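CCMAN5 (Cellulosimicrobium cellulans, PDB 2XSG) hydrolyses alpha-mannosidic bonds as a calcium-containing family GH92 glycosidase, and enables mannose-6-phosphate modification of recombinant human lysosomal enzymes made in yeast. Local coordinates at residues T65-V70 with F319-N324; W354-K359 with A663-T668. One frame throughout, in Å; residues are numbered along the deposited sequence.

Contact 1: residues T65-V70 with F319-N324; sequences TNLDGV and FAMPMN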
# COMPACT_ATOMS: atom_id res chain seq x y z
N THR A 65 -8.71 -13.54 -0.19
CA THR A 65 -7.42 -12.99 0.23
C THR A 65 -6.85 -12.13 -0.88
O THR A 65 -7.15 -12.33 -2.07
CB THR A 65 -6.37 -14.10 0.60
OG1 THR A 65 -5.93 -14.77 -0.59
CG2 THR A 65 -6.95 -15.11 1.58
N ASN A 66 -6.01 -11.17 -0.50
CA ASN A 66 -5.46 -10.28 -1.50
C ASN A 66 -4.39 -9.34 -0.97
O ASN A 66 -4.12 -9.31 0.24
CB ASN A 66 -6.59 -9.47 -2.14
CG ASN A 66 -6.52 -9.50 -3.65
OD1 ASN A 66 -5.46 -9.26 -4.24
ND2 ASN A 66 -7.65 -9.82 -4.29
N LEU A 67 -3.79 -8.60 -1.90
CA LEU A 67 -2.80 -7.57 -1.60
C LEU A 67 -3.13 -6.34 -2.43
O LEU A 67 -3.39 -6.44 -3.63
CB LEU A 67 -1.39 -8.05 -1.98
CG LEU A 67 -0.79 -9.21 -1.20
CD1 LEU A 67 0.59 -9.56 -1.75
CD2 LEU A 67 -0.74 -8.89 0.29
N ASP A 68 -3.08 -5.17 -1.82
CA ASP A 68 -3.50 -3.95 -2.52
C ASP A 68 -2.36 -3.32 -3.28
O ASP A 68 -1.30 -3.06 -2.72
CB ASP A 68 -4.08 -2.93 -1.55
CG ASP A 68 -5.18 -3.52 -0.71
OD1 ASP A 68 -4.84 -4.35 0.16
OD2 ASP A 68 -6.37 -3.16 -0.90
N GLY A 69 -2.58 -3.11 -4.57
CA GLY A 69 -1.69 -2.31 -5.40
C GLY A 69 -0.31 -2.87 -5.67
O GLY A 69 0.60 -2.11 -5.98
N VAL A 70 -0.15 -4.18 -5.57
CA VAL A 70 1.17 -4.79 -5.79
C VAL A 70 1.38 -5.15 -7.27
O VAL A 70 0.43 -5.13 -8.05
CB VAL A 70 1.42 -5.99 -4.87
CG1 VAL A 70 1.33 -5.55 -3.41
CG2 VAL A 70 0.44 -7.11 -5.15
N PHE A 319 -5.72 2.75 4.86
CA PHE A 319 -5.99 1.77 5.92
C PHE A 319 -6.26 0.36 5.34
O PHE A 319 -7.35 -0.19 5.53
CB PHE A 319 -7.19 2.24 6.79
CG PHE A 319 -6.88 3.44 7.66
CD1 PHE A 319 -6.48 3.28 8.98
CD2 PHE A 319 -7.00 4.73 7.16
CE1 PHE A 319 -6.19 4.39 9.81
CE2 PHE A 319 -6.71 5.86 7.96
CZ PHE A 319 -6.31 5.69 9.28
N ALA A 320 -5.28 -0.20 4.64
CA ALA A 320 -5.38 -1.56 4.10
C ALA A 320 -4.24 -2.47 4.56
O ALA A 320 -4.49 -3.57 5.03
CB ALA A 320 -5.42 -1.52 2.60
N MET A 321 -2.99 -2.02 4.40
CA MET A 321 -1.83 -2.87 4.69
C MET A 321 -0.84 -2.11 5.57
O MET A 321 -0.73 -0.90 5.42
CB MET A 321 -1.14 -3.30 3.40
CG MET A 321 -1.88 -4.38 2.59
SD MET A 321 -1.21 -4.62 0.92
CE MET A 321 0.43 -5.27 1.22
N PRO A 322 -0.14 -2.80 6.50
CA PRO A 322 -0.27 -4.23 6.80
C PRO A 322 -1.64 -4.62 7.36
O PRO A 322 -2.34 -3.78 7.94
CB PRO A 322 0.86 -4.48 7.82
CG PRO A 322 1.08 -3.14 8.47
CD PRO A 322 0.88 -2.16 7.34
N MET A 323 -2.02 -5.89 7.18
CA MET A 323 -3.34 -6.37 7.57
C MET A 323 -3.31 -6.89 8.99
O MET A 323 -2.27 -7.36 9.46
CB MET A 323 -3.81 -7.52 6.67
CG MET A 323 -3.56 -7.39 5.20
SD MET A 323 -3.91 -9.01 4.46
CE MET A 323 -2.57 -9.09 3.30
N ASN A 324 -4.46 -6.82 9.66
CA ASN A 324 -4.62 -7.44 10.97
C ASN A 324 -4.36 -8.94 10.82
O ASN A 324 -5.12 -9.64 10.14
CB ASN A 324 -6.02 -7.15 11.52
CG ASN A 324 -6.22 -7.57 12.97
OD1 ASN A 324 -5.62 -8.54 13.46
ND2 ASN A 324 -7.12 -6.87 13.66
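Leu-67 meets two methionine side chains from 319-324, and the apolar part of the contact is built on its CD2 methyl. CE of Met-323 lies 3.5 Å from that CD2 and CE of Met-321 3.9 Å, each thioether chain crossing the leucine at roughly a right angle. The Met-321 chain is nearly straight as far as SD and then bends (chi3 66°), which turns its methyl toward Leu-67 and leaves the sulfur facing Asp-68. Met-323 also sets its CE 3.4 Å from the backbone O of Asn-66.

The polar part is sparse. The amide N of Asp-68 gives a weak hydrogen bond to SD of Met-321 at 3.4 Å, with an N-H...S angle of 156°. Within 65-70, Asn-66 OD1 accepts from N of Leu-67 at 2.9 Å, side-on to its C=O (99°).

Asp-68 brings its carboxylate against an apolar surface: OD1 is 3.7 Å from SD of Met-321 and 3.8 Å from CB of Ala-320. The same OD1 forms a salt bridge with Lys-38. With an alanine in place of Asp-68, Lys-38 would probably lose this carboxylate partner, and the space beside the Ala-320 methyl is likely to be left unfilled.

Methionine sulfur and methyls thus fill the space between a loop of the N-terminal domain and a segment of the catalytic domain, while the buried charge is balanced from outside the contact.

Contact 2: residues W354-K359 with A663-T668; sequences WDDFRK and AGTMST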
# COMPACT_ATOMS: atom_id res chain seq x y z
N TRP A 354 10.17 -1.91 0.94
CA TRP A 354 11.04 -1.31 -0.10
C TRP A 354 10.28 -0.21 -0.88
O TRP A 354 10.84 0.85 -1.16
CB TRP A 354 11.53 -2.39 -1.06
CG TRP A 354 12.63 -1.99 -2.02
CD1 TRP A 354 13.98 -2.11 -1.81
CD2 TRP A 354 12.47 -1.47 -3.35
NE1 TRP A 354 14.67 -1.66 -2.92
CE2 TRP A 354 13.77 -1.28 -3.88
CE3 TRP A 354 11.37 -1.14 -4.14
CZ2 TRP A 354 13.99 -0.76 -5.17
CZ3 TRP A 354 11.58 -0.62 -5.42
CH2 TRP A 354 12.89 -0.44 -5.92
N ASP A 355 9.01 -0.48 -1.18
CA ASP A 355 8.14 0.50 -1.86
C ASP A 355 7.48 1.48 -0.92
O ASP A 355 7.30 2.65 -1.27
CB ASP A 355 7.01 -0.19 -2.66
CG ASP A 355 7.51 -1.26 -3.59
OD1 ASP A 355 7.16 -2.45 -3.40
OD2 ASP A 355 8.25 -0.90 -4.52
N ASP A 356 7.06 1.02 0.25
CA ASP A 356 6.07 1.79 1.00
C ASP A 356 6.53 2.53 2.25
O ASP A 356 5.70 3.10 2.95
CB ASP A 356 4.84 0.93 1.32
CG ASP A 356 5.05 0.00 2.49
OD1 ASP A 356 6.15 0.03 3.12
OD2 ASP A 356 4.11 -0.78 2.78
N PHE A 357 7.83 2.51 2.53
CA PHE A 357 8.33 2.94 3.84
C PHE A 357 7.88 4.34 4.28
O PHE A 357 7.63 4.55 5.47
CB PHE A 357 9.87 2.75 3.98
CG PHE A 357 10.71 3.71 3.15
CD1 PHE A 357 11.24 4.88 3.72
CD2 PHE A 357 11.03 3.41 1.83
CE1 PHE A 357 12.05 5.75 2.97
CE2 PHE A 357 11.83 4.28 1.06
CZ PHE A 357 12.34 5.45 1.63
N ARG A 358 7.73 5.27 3.35
CA ARG A 358 7.30 6.63 3.72
C ARG A 358 5.84 6.71 4.20
O ARG A 358 5.45 7.70 4.83
CB ARG A 358 7.49 7.62 2.58
CG ARG A 358 8.91 8.10 2.40
CD ARG A 358 8.95 9.40 1.57
NE ARG A 358 10.25 10.03 1.66
CZ ARG A 358 11.32 9.58 1.02
NH1 ARG A 358 11.23 8.51 0.25
NH2 ARG A 358 12.49 10.20 1.16
N LYS A 359 5.04 5.70 3.89
CA LYS A 359 3.61 5.75 4.22
C LYS A 359 3.38 5.71 5.74
O LYS A 359 2.45 6.36 6.26
CB LYS A 359 2.81 4.65 3.49
CG LYS A 359 2.78 3.30 4.20
CD LYS A 359 1.95 2.27 3.44
CE LYS A 359 1.74 1.05 4.31
NZ LYS A 359 1.46 -0.20 3.50
N ALA A 663 0.55 -1.20 -1.81
CA ALA A 663 0.07 -1.28 -0.42
C ALA A 663 -0.39 0.08 0.11
O ALA A 663 -0.16 0.42 1.28
CB ALA A 663 1.19 -1.87 0.49
N GLY A 664 -1.04 0.85 -0.75
CA GLY A 664 -1.62 2.13 -0.37
C GLY A 664 -0.65 3.29 -0.28
O GLY A 664 -1.00 4.34 0.26
N THR A 665 0.58 3.11 -0.79
CA THR A 665 1.57 4.21 -0.73
C THR A 665 1.15 5.45 -1.52
O THR A 665 1.16 6.57 -0.99
CB THR A 665 2.97 3.78 -1.20
OG1 THR A 665 3.37 2.63 -0.45
CG2 THR A 665 4.00 4.93 -0.98
N MET A 666 0.81 5.27 -2.79
CA MET A 666 0.42 6.41 -3.61
C MET A 666 -0.80 7.13 -2.99
O MET A 666 -0.81 8.37 -2.90
CB MET A 666 0.21 6.02 -5.08
CG MET A 666 1.52 5.59 -5.79
SD MET A 666 2.90 6.74 -5.46
CE MET A 666 4.07 6.22 -6.72
N SER A 667 -1.78 6.36 -2.50
CA SER A 667 -2.95 6.92 -1.77
C SER A 667 -2.55 7.71 -0.53
O SER A 667 -3.08 8.80 -0.29
CB SER A 667 -3.92 5.82 -1.36
OG SER A 667 -4.46 5.15 -2.48
N THR A 668 -1.63 7.14 0.26
CA THR A 668 -1.13 7.77 1.48
C THR A 668 -0.38 9.07 1.18
O THR A 668 -0.55 10.05 1.89
CB THR A 668 -0.23 6.81 2.27
OG1 THR A 668 -0.94 5.59 2.51
CG2 THR A 668 0.15 7.40 3.60
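Asp-355 enters the contact through its backbone O, which lies 4.0 Å from both OG1 and CG2 of Thr-665, a van der Waals approach. Its side chain serves the pocket instead: OD1 hydrogen-bonds a bound buffer molecule, and the side chain is about 4 Å from the calcium ion. The OG1 of Thr-665 is engaged by the backbone O of Asp-662, itself a residue of the calcium site.

Asp-356 follows, with OD2 3.9 Å from the CB of Ala-663. This OD2 also receives NZ of Lys-359 in a 2.8 Å salt bridge, the ammonium standing 41° out of the carboxylate plane.

Lys-359 makes the largest single contribution. Its CG lies between the backbone N and carbonyl carbon (chi1 86°), and the chain then runs extended, sending NZ to the O of Ala-663 at 2.8 Å, in the carbonyl plane on a lone pair. With Asp-356 and Met-321 O, this gives the buried ammonium three acceptors. Nearer the backbone, CB of Lys-359 packs 3.8 Å from CG2 of Thr-668, whose OG1 and N grip Gly-664 O from opposite faces of its plane.

Gly-664 is the N-cap of helix 665-675, so the lysine binds the turn leading into that helix. The arrangement joins helix 353-366 to the start of helix 665-675 and the turn before it, beside the calcium site formed by Asn-588, Glu-589 and Asp-662, consistent with a GH92 active-site pocket.

Overall arrangement
Both contacts are buried close to the middle of the chain, their centres about 11 Å apart, and neither is a surface contact. Contact 1 joins a loop of the N-terminal domain to the catalytic domain; contact 2 stays within the catalytic domain, joining helix 353-366 to the start of helix 665-675 and the turn before it. They meet directly: Asp-68 O probably accepts a hydrogen bond from Ala-663 N at 2.8 Å, and CE of Met-321 packs 3.6 Å from CB of Ala-663. Contact 1 relies on thioethers and one weak bond across it, whereas contact 2 turns on a lysine ammonium held by a carboxylate and backbone carbonyls, one of them Met-321 O of contact 1, nearer the calcium ion.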